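Local coordinates for capsular polysaccharide export system protein KpsC (Thermosulfurimonas dismutans, PDB 6MGD), which probably transfers Kdo sugars in beta-2,7 linkage while building the conserved glycolipid anchor of Gram-negative bacterial capsules, at residues Y98-P103 with Y275-R280; V257-H262 with T271-P276. All blocks are in the same frame, centred on the assembly; numbering follows the deposited sequence.

Contact 1 of 2, residues Y98-P103 with Y275-R280; sequences YDATKP and YPHPRR
The methyl group of Ala100 rests against the imidazole of His277, its CB 3.5 Å from NE2, and this is the closely packed, buried end of the contact. Putting CG anti to the backbone N (chi1 -164°) reaches the ring out toward the neighbouring loop. The short side chain of alanine lets the two loops approach here. The ring is fixed from two more directions. Nearly in its plane, ND1 accepts a hydrogen bond from the backbone N of Arg279 at 3.0 Å, while over one face lies Arg280, whose NE is 3.2 Å from NE2 but at an angle too poor for a hydrogen bond. Arg280 NH1 is bonded instead to the carbonyls of Pro263 and Ala266. An alanine in place of His277 would probably leave the Ala100 methyl without its flat partner and the Arg279 N-H without its acceptor. On the solvent side the chain of Arg279 bends at chi3 (49°), and its side chain crosses Pro103 at about a right angle. Only NH1 comes close, 3.3 Å from Pro103 CA and also against CG, whereas NH2 stays 4.0 Å from Ala100 O. Earlier in the same loop, Asp99 OD1 accepts from Thr101 OG1 (2.6 Å) and from Thr101 N (3.1 Å), an Asx turn. Across the two segments the chemistry is therefore van der Waals packing. The strong charge pairing comes from Glu107 of helix 105-112, which forms a salt bridge with Arg279 and so ties the 275-280 loop to the helix that 98-103 leads into.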
ATOM      1  N   TYR A  98       2.339   5.718   0.949  1.00 54.13           N
ATOM      2  CA  TYR A  98       1.902   5.669   2.339  1.00 56.06           C
ATOM      3  C   TYR A  98       2.306   6.903   3.134  1.00 57.69           C
ATOM      4  O   TYR A  98       1.938   7.010   4.308  1.00 59.09           O
ATOM      5  CB  TYR A  98       2.435   4.406   3.031  1.00 57.55           C
ATOM      6  CG  TYR A  98       3.941   4.265   3.041  1.00 58.39           C
ATOM      7  CD1 TYR A  98       4.725   5.006   3.923  1.00 59.78           C
ATOM      8  CD2 TYR A  98       4.577   3.371   2.190  1.00 57.84           C
ATOM      9  CE1 TYR A  98       6.096   4.878   3.938  1.00 61.15           C
ATOM     10  CE2 TYR A  98       5.951   3.233   2.201  1.00 59.19           C
ATOM     11  CZ  TYR A  98       6.704   3.990   3.077  1.00 60.85           C
ATOM     12  OH  TYR A  98       8.070   3.856   3.095  1.00 62.47           O
ATOM     13  N   ASP A  99       3.049   7.828   2.533  1.00 59.71           N
ATOM     14  CA  ASP A  99       3.464   9.055   3.210  1.00 60.84           C
ATOM     15  C   ASP A  99       2.411  10.119   2.929  1.00 62.06           C
ATOM     16  O   ASP A  99       2.404  10.736   1.861  1.00 63.26           O
ATOM     17  CB  ASP A  99       4.848   9.490   2.739  1.00 61.57           C
ATOM     18  CG  ASP A  99       5.519  10.450   3.701  1.00 63.53           C
ATOM     19  OD1 ASP A  99       4.813  11.274   4.321  1.00 61.91           O
ATOM     20  OD2 ASP A  99       6.758  10.377   3.839  1.00 64.50           O
ATOM     21  N   ALA A 100       1.513  10.328   3.888  1.00 62.07           N
ATOM     22  CA  ALA A 100       0.459  11.323   3.765  1.00 61.87           C
ATOM     23  C   ALA A 100       0.891  12.703   4.239  1.00 64.29           C
ATOM     24  O   ALA A 100       0.084  13.637   4.198  1.00 65.55           O
ATOM     25  CB  ALA A 100      -0.784  10.877   4.547  1.00 60.88           C
ATOM     26  N   THR A 101       2.134  12.859   4.691  1.00 64.42           N
ATOM     27  CA  THR A 101       2.597  14.168   5.131  1.00 65.86           C
ATOM     28  C   THR A 101       3.121  15.001   3.972  1.00 64.61           C
ATOM     29  O   THR A 101       3.102  16.235   4.040  1.00 66.81           O
ATOM     30  CB  THR A 101       3.686  14.014   6.191  1.00 65.90           C
ATOM     31  OG1 THR A 101       4.879  13.504   5.582  1.00 65.64           O
ATOM     32  CG2 THR A 101       3.228  13.052   7.280  1.00 66.08           C
ATOM     33  N   LYS A 102       3.582  14.352   2.913  1.00 67.13           N
ATOM     34  CA  LYS A 102       4.120  14.996   1.728  1.00 66.96           C
ATOM     35  C   LYS A 102       3.405  14.457   0.501  1.00 65.26           C
ATOM     36  O   LYS A 102       2.807  13.375   0.546  1.00 63.29           O
ATOM     37  CB  LYS A 102       5.633  14.759   1.611  1.00 67.01           C
ATOM     38  CG  LYS A 102       6.455  15.598   2.572  1.00 71.01           C
ATOM     39  CD  LYS A 102       7.931  15.577   2.208  1.00 72.53           C
ATOM     40  CE  LYS A 102       8.676  16.734   2.862  1.00 76.48           C
ATOM     41  NZ  LYS A 102       8.139  18.055   2.422  1.00 77.71           N
ATOM     42  N   PRO A 103       3.423  15.198  -0.607  1.00 65.29           N
ATOM     43  CA  PRO A 103       2.761  14.716  -1.823  1.00 62.51           C
ATOM     44  C   PRO A 103       3.411  13.450  -2.362  1.00 61.35           C
ATOM     45  O   PRO A 103       4.600  13.195  -2.158  1.00 62.29           O
ATOM     46  CB  PRO A 103       2.922  15.886  -2.801  1.00 64.45           C
ATOM     47  CG  PRO A 103       3.090  17.083  -1.928  1.00 67.33           C
ATOM     48  CD  PRO A 103       3.855  16.601  -0.732  1.00 67.13           C
ATOM     49  N   TYR A 275     -10.357  10.679  10.876  1.00 54.46           N
ATOM     50  CA  TYR A 275      -9.676  11.964  10.846  1.00 57.63           C
ATOM     51  C   TYR A 275      -9.556  12.441   9.410  1.00 56.38           C
ATOM     52  O   TYR A 275      -9.065  11.689   8.557  1.00 54.53           O
ATOM     53  CB  TYR A 275      -8.293  11.851  11.479  1.00 57.73           C
ATOM     54  CG  TYR A 275      -8.308  11.183  12.837  1.00 58.62           C
ATOM     55  CD1 TYR A 275      -8.836  11.831  13.947  1.00 62.16           C
ATOM     56  CD2 TYR A 275      -7.792   9.906  13.010  1.00 48.63           C
ATOM     57  CE1 TYR A 275      -8.854  11.223  15.188  1.00 64.40           C
ATOM     58  CE2 TYR A 275      -7.806   9.290  14.248  1.00 67.48           C
ATOM     59  CZ  TYR A 275      -8.337   9.953  15.334  1.00 66.61           C
ATOM     60  OH  TYR A 275      -8.351   9.344  16.567  1.00 68.35           O
ATOM     61  N   PRO A 276      -9.996  13.658   9.095  1.00 61.46           N
ATOM     62  CA  PRO A 276      -9.986  14.105   7.698  1.00 60.97           C
ATOM     63  C   PRO A 276      -8.569  14.259   7.172  1.00 61.96           C
ATOM     64  O   PRO A 276      -7.647  14.629   7.902  1.00 62.48           O
ATOM     65  CB  PRO A 276     -10.704  15.460   7.747  1.00 64.43           C
ATOM     66  CG  PRO A 276     -11.359  15.526   9.103  1.00 65.59           C
ATOM     67  CD  PRO A 276     -10.514  14.691  10.006  1.00 63.70           C
ATOM     68  N   HIS A 277      -8.403  13.970   5.885  1.00 63.46           N
ATOM     69  CA  HIS A 277      -7.089  14.142   5.276  1.00 64.24           C
ATOM     70  C   HIS A 277      -6.855  15.618   4.972  1.00 66.77           C
ATOM     71  O   HIS A 277      -7.691  16.252   4.320  1.00 67.65           O
ATOM     72  CB  HIS A 277      -6.953  13.317   4.002  1.00 64.10           C
ATOM     73  CG  HIS A 277      -5.535  13.154   3.549  1.00 63.31           C
ATOM     74  ND1 HIS A 277      -4.824  14.170   2.948  1.00 66.57           N
ATOM     75  CD2 HIS A 277      -4.689  12.099   3.631  1.00 62.34           C
ATOM     76  CE1 HIS A 277      -3.604  13.746   2.669  1.00 64.33           C
ATOM     77  NE2 HIS A 277      -3.496  12.494   3.075  1.00 63.12           N
ATOM     78  N   PRO A 278      -5.734  16.193   5.420  1.00 65.40           N
ATOM     79  CA  PRO A 278      -5.532  17.644   5.276  1.00 70.05           C
ATOM     80  C   PRO A 278      -5.299  18.107   3.848  1.00 72.87           C
ATOM     81  O   PRO A 278      -5.230  19.323   3.623  1.00 75.68           O
ATOM     82  CB  PRO A 278      -4.288  17.915   6.138  1.00 70.34           C
ATOM     83  CG  PRO A 278      -4.103  16.683   6.983  1.00 67.26           C
ATOM     84  CD  PRO A 278      -4.652  15.552   6.183  1.00 63.84           C
ATOM     85  N   ARG A 279      -5.171  17.198   2.880  1.00 70.71           N
ATOM     86  CA  ARG A 279      -4.746  17.577   1.542  1.00 73.80           C
ATOM     87  C   ARG A 279      -5.576  16.974   0.417  1.00 76.66           C
ATOM     88  O   ARG A 279      -5.225  17.169  -0.752  1.00 79.67           O
ATOM     89  CB  ARG A 279      -3.275  17.188   1.325  1.00 71.62           C
ATOM     90  CG  ARG A 279      -2.285  17.907   2.227  1.00 72.27           C
ATOM     91  CD  ARG A 279      -0.869  17.387   2.021  1.00 69.84           C
ATOM     92  NE  ARG A 279      -0.516  17.324   0.606  1.00 69.78           N
ATOM     93  CZ  ARG A 279      -0.437  16.198  -0.096  1.00 66.62           C
ATOM     94  NH1 ARG A 279      -0.118  16.234  -1.381  1.00 67.07           N
ATOM     95  NH2 ARG A 279      -0.675  15.032   0.492  1.00 63.21           N
ATOM     96  N   ARG A 280      -6.655  16.257   0.719  1.00 74.46           N
ATOM     97  CA  ARG A 280      -7.436  15.566  -0.300  1.00 73.66           C
ATOM     98  C   ARG A 280      -8.874  16.063  -0.269  1.00 75.06           C
ATOM     99  O   ARG A 280      -9.547  15.967   0.762  1.00 74.86           O
ATOM    100  CB  ARG A 280      -7.378  14.051  -0.094  1.00 70.86           C
ATOM    101  CG  ARG A 280      -5.974  13.480  -0.234  1.00 69.05           C
ATOM    102  CD  ARG A 280      -5.936  11.986   0.026  1.00 66.23           C
ATOM    103  NE  ARG A 280      -4.571  11.517   0.260  1.00 65.79           N
ATOM    104  CZ  ARG A 280      -4.258  10.284   0.644  1.00 65.32           C
ATOM    105  NH1 ARG A 280      -5.212   9.381   0.838  1.00 64.14           N
ATOM    106  NH2 ARG A 280      -2.988   9.950   0.837  1.00 65.56           N
TER

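Contact 2 of 2, residues V257-H262 with T271-P276; sequences VTCYGH and TTDIYP
His262 NE2 donates to the carbonyl O of Tyr275 over 2.7 Å. The oxygen lies near the imidazole plane, yet the donor stands well above the plane of the carbonyl rather than on a lone pair. Histidine suits this place because a ring N-H can reach the main chain after the strands have parted. A water bridges the two chains beyond the strands, donating to Gly261 O and accepting from Tyr275 N. Before that point the two short strands run parallel. Cys259 N bonds to Thr272 O at 3.1 Å, and Ile274 N meets Cys259 O at 2.8 Å in an almost straight bond (176°); Thr272 N to Val257 O is weak. On one face of the sheet Thr258 OG1 donates to Thr272 OG1 at 2.9 Å, the hydroxyls of two beta-branched residues facing each other across the pair. Ile274 wedges between aromatics. With CG1 anti to its carbonyl carbon (chi1 -63°), that methylene lies over a face of Tyr260, 3.7 Å from the ring centroid, a CH-pi contact, while CG2 sits above the centre of the Tyr275 ring. Tyr275 in turn offers its edge to Tyr260 O, CD2 coming within 3.1 Å. At the other end the methyls of Val257 CG1 and Thr271 CG2 meet at 3.6 Å, and both residues pack on Leu251 of helix 246-253. Backbone bonds from Thr258 and Tyr260 join strand 257-259 to strand 238-241, with 272-273 outermost in the parallel sheet, and Tyr260 leans on helix 178-188, its hydroxyl bonded to His240.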
ATOM      1  N   VAL A 257     -15.576   0.403   4.432  1.00 54.91           N
ATOM      2  CA  VAL A 257     -14.341   0.440   5.205  1.00 56.22           C
ATOM      3  C   VAL A 257     -14.193   1.806   5.860  1.00 54.37           C
ATOM      4  O   VAL A 257     -14.346   2.839   5.198  1.00 54.33           O
ATOM      5  CB  VAL A 257     -13.114   0.117   4.332  1.00 58.07           C
ATOM      6  CG1 VAL A 257     -13.265   0.757   2.978  1.00 56.92           C
ATOM      7  CG2 VAL A 257     -11.829   0.583   5.011  1.00 58.35           C
ATOM      8  N   THR A 258     -13.894   1.803   7.156  1.00 53.97           N
ATOM      9  CA  THR A 258     -13.622   3.008   7.928  1.00 52.67           C
ATOM     10  C   THR A 258     -12.126   3.092   8.198  1.00 53.13           C
ATOM     11  O   THR A 258     -11.514   2.109   8.629  1.00 55.36           O
ATOM     12  CB  THR A 258     -14.402   2.997   9.247  1.00 52.83           C
ATOM     13  OG1 THR A 258     -15.808   3.033   8.971  1.00 52.87           O
ATOM     14  CG2 THR A 258     -14.026   4.194  10.114  1.00 52.08           C
ATOM     15  N   CYS A 259     -11.538   4.254   7.936  1.00 53.43           N
ATOM     16  CA  CYS A 259     -10.106   4.462   8.105  1.00 53.71           C
ATOM     17  C   CYS A 259      -9.852   5.316   9.339  1.00 53.26           C
ATOM     18  O   CYS A 259     -10.446   6.387   9.492  1.00 52.36           O
ATOM     19  CB  CYS A 259      -9.497   5.124   6.866  1.00 52.85           C
ATOM     20  SG  CYS A 259      -9.540   4.098   5.375  1.00 53.84           S
ATOM     21  N   TYR A 260      -8.976   4.834  10.218  1.00 53.27           N
ATOM     22  CA  TYR A 260      -8.585   5.582  11.403  1.00 54.17           C
ATOM     23  C   TYR A 260      -7.253   6.299  11.233  1.00 53.17           C
ATOM     24  O   TYR A 260      -6.863   7.069  12.117  1.00 55.34           O
ATOM     25  CB  TYR A 260      -8.532   4.652  12.622  1.00 52.94           C
ATOM     26  CG  TYR A 260      -9.895   4.154  13.055  1.00 52.29           C
ATOM     27  CD1 TYR A 260     -10.560   3.171  12.331  1.00 50.57           C
ATOM     28  CD2 TYR A 260     -10.520   4.669  14.186  1.00 53.18           C
ATOM     29  CE1 TYR A 260     -11.804   2.717  12.716  1.00 51.70           C
ATOM     30  CE2 TYR A 260     -11.767   4.217  14.582  1.00 54.58           C
ATOM     31  CZ  TYR A 260     -12.404   3.239  13.841  1.00 54.47           C
ATOM     32  OH  TYR A 260     -13.645   2.780  14.223  1.00 56.13           O
ATOM     33  N   GLY A 261      -6.554   6.058  10.127  1.00 53.09           N
ATOM     34  CA  GLY A 261      -5.380   6.819   9.751  1.00 52.90           C
ATOM     35  C   GLY A 261      -5.585   7.465   8.396  1.00 52.56           C
ATOM     36  O   GLY A 261      -6.707   7.860   8.065  1.00 51.61           O
ATOM     37  N   HIS A 262      -4.526   7.568   7.594  1.00 51.15           N
ATOM     38  CA  HIS A 262      -4.599   8.173   6.262  1.00 50.98           C
ATOM     39  C   HIS A 262      -3.857   7.310   5.249  1.00 47.43           C
ATOM     40  O   HIS A 262      -2.798   7.699   4.741  1.00 44.14           O
ATOM     41  CB  HIS A 262      -4.031   9.591   6.270  1.00 54.47           C
ATOM     42  CG  HIS A 262      -4.896  10.589   6.973  1.00 55.21           C
ATOM     43  ND1 HIS A 262      -4.384  11.697   7.615  1.00 58.75           N
ATOM     44  CD2 HIS A 262      -6.240  10.655   7.124  1.00 55.34           C
ATOM     45  CE1 HIS A 262      -5.375  12.397   8.138  1.00 59.54           C
ATOM     46  NE2 HIS A 262      -6.511  11.786   7.856  1.00 59.00           N
ATOM     47  N   THR A 271     -14.051   5.820   1.492  1.00 58.40           N
ATOM     48  CA  THR A 271     -14.008   5.349   2.865  1.00 56.90           C
ATOM     49  C   THR A 271     -14.492   6.453   3.794  1.00 59.02           C
ATOM     50  O   THR A 271     -14.245   7.640   3.556  1.00 59.28           O
ATOM     51  CB  THR A 271     -12.591   4.931   3.270  1.00 54.85           C
ATOM     52  OG1 THR A 271     -11.767   6.098   3.387  1.00 55.46           O
ATOM     53  CG2 THR A 271     -11.985   4.010   2.226  1.00 53.11           C
ATOM     54  N   THR A 272     -15.188   6.055   4.854  1.00 56.00           N
ATOM     55  CA  THR A 272     -15.549   6.980   5.921  1.00 57.61           C
ATOM     56  C   THR A 272     -14.327   7.170   6.811  1.00 55.24           C
ATOM     57  O   THR A 272     -13.935   6.258   7.547  1.00 53.89           O
ATOM     58  CB  THR A 272     -16.747   6.461   6.711  1.00 60.06           C
ATOM     59  OG1 THR A 272     -16.523   5.096   7.086  1.00 57.83           O
ATOM     60  CG2 THR A 272     -18.017   6.551   5.872  1.00 62.65           C
ATOM     61  N   ASP A 273     -13.713   8.346   6.732  1.00 57.24           N
ATOM     62  CA  ASP A 273     -12.454   8.610   7.412  1.00 56.43           C
ATOM     63  C   ASP A 273     -12.715   9.239   8.774  1.00 56.36           C
ATOM     64  O   ASP A 273     -13.453  10.224   8.880  1.00 59.19           O
ATOM     65  CB  ASP A 273     -11.571   9.522   6.560  1.00 57.19           C
ATOM     66  CG  ASP A 273     -11.334   8.961   5.167  1.00 57.27           C
ATOM     67  OD1 ASP A 273     -11.337   7.719   5.017  1.00 54.89           O
ATOM     68  OD2 ASP A 273     -11.149   9.760   4.224  1.00 58.38           O
ATOM     69  N   ILE A 274     -12.112   8.657   9.813  1.00 53.98           N
ATOM     70  CA  ILE A 274     -12.265   9.199  11.160  1.00 55.55           C
ATOM     71  C   ILE A 274     -11.628  10.579  11.250  1.00 56.57           C
ATOM     72  O   ILE A 274     -12.271  11.556  11.650  1.00 58.03           O
ATOM     73  CB  ILE A 274     -11.667   8.232  12.197  1.00 55.72           C
ATOM     74  CG1 ILE A 274     -12.423   6.902  12.176  1.00 53.97           C
ATOM     75  CG2 ILE A 274     -11.699   8.855  13.585  1.00 58.45           C
ATOM     76  CD1 ILE A 274     -13.860   7.007  12.645  1.00 55.81           C
ATOM     77  N   TYR A 275     -10.357  10.679  10.876  1.00 54.46           N
ATOM     78  CA  TYR A 275      -9.676  11.964  10.846  1.00 57.63           C
ATOM     79  C   TYR A 275      -9.556  12.441   9.410  1.00 56.38           C
ATOM     80  O   TYR A 275      -9.065  11.689   8.557  1.00 54.53           O
ATOM     81  CB  TYR A 275      -8.293  11.851  11.479  1.00 57.73           C
ATOM     82  CG  TYR A 275      -8.308  11.183  12.837  1.00 58.62           C
ATOM     83  CD1 TYR A 275      -8.836  11.831  13.947  1.00 62.16           C
ATOM     84  CD2 TYR A 275      -7.792   9.906  13.010  1.00 48.63           C
ATOM     85  CE1 TYR A 275      -8.854  11.223  15.188  1.00 64.40           C
ATOM     86  CE2 TYR A 275      -7.806   9.290  14.248  1.00 67.48           C
ATOM     87  CZ  TYR A 275      -8.337   9.953  15.334  1.00 66.61           C
ATOM     88  OH  TYR A 275      -8.351   9.344  16.567  1.00 68.35           O
ATOM     89  N   PRO A 276      -9.996  13.658   9.095  1.00 61.46           N
ATOM     90  CA  PRO A 276      -9.986  14.105   7.698  1.00 60.97           C
ATOM     91  C   PRO A 276      -8.569  14.259   7.172  1.00 61.96           C
ATOM     92  O   PRO A 276      -7.647  14.629   7.902  1.00 62.48           O
ATOM     93  CB  PRO A 276     -10.704  15.460   7.747  1.00 64.43           C
ATOM     94  CG  PRO A 276     -11.359  15.526   9.103  1.00 65.59           C
ATOM     95  CD  PRO A 276     -10.514  14.691  10.006  1.00 63.70           C
TER
HETATM   96  O   HOH W   1      -8.937   8.957   9.203  1.00 35.53           O

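Overall arrangement
Following the chain, strand 88-92 of the mixed sheet, built mostly from the N-terminal half, leads through 98-103 into helix 105-112. Only after the six-stranded parallel sheet has been built, with 171 residues in between, does contact 1 close this long loop. Contact 2 lies at the end of that span, closes a short loop of the eight residues between its segments, and runs into the second segment of contact 1. The two share Tyr275 and Pro276, with centres about 11 Å apart. His262 joins them directly by packing against His277 and Pro278. Contact 2 thus sets the edge of the parallel sheet, and contact 1 carries that edge across to the N-terminal half, consistent with the two-domain GT-B fold.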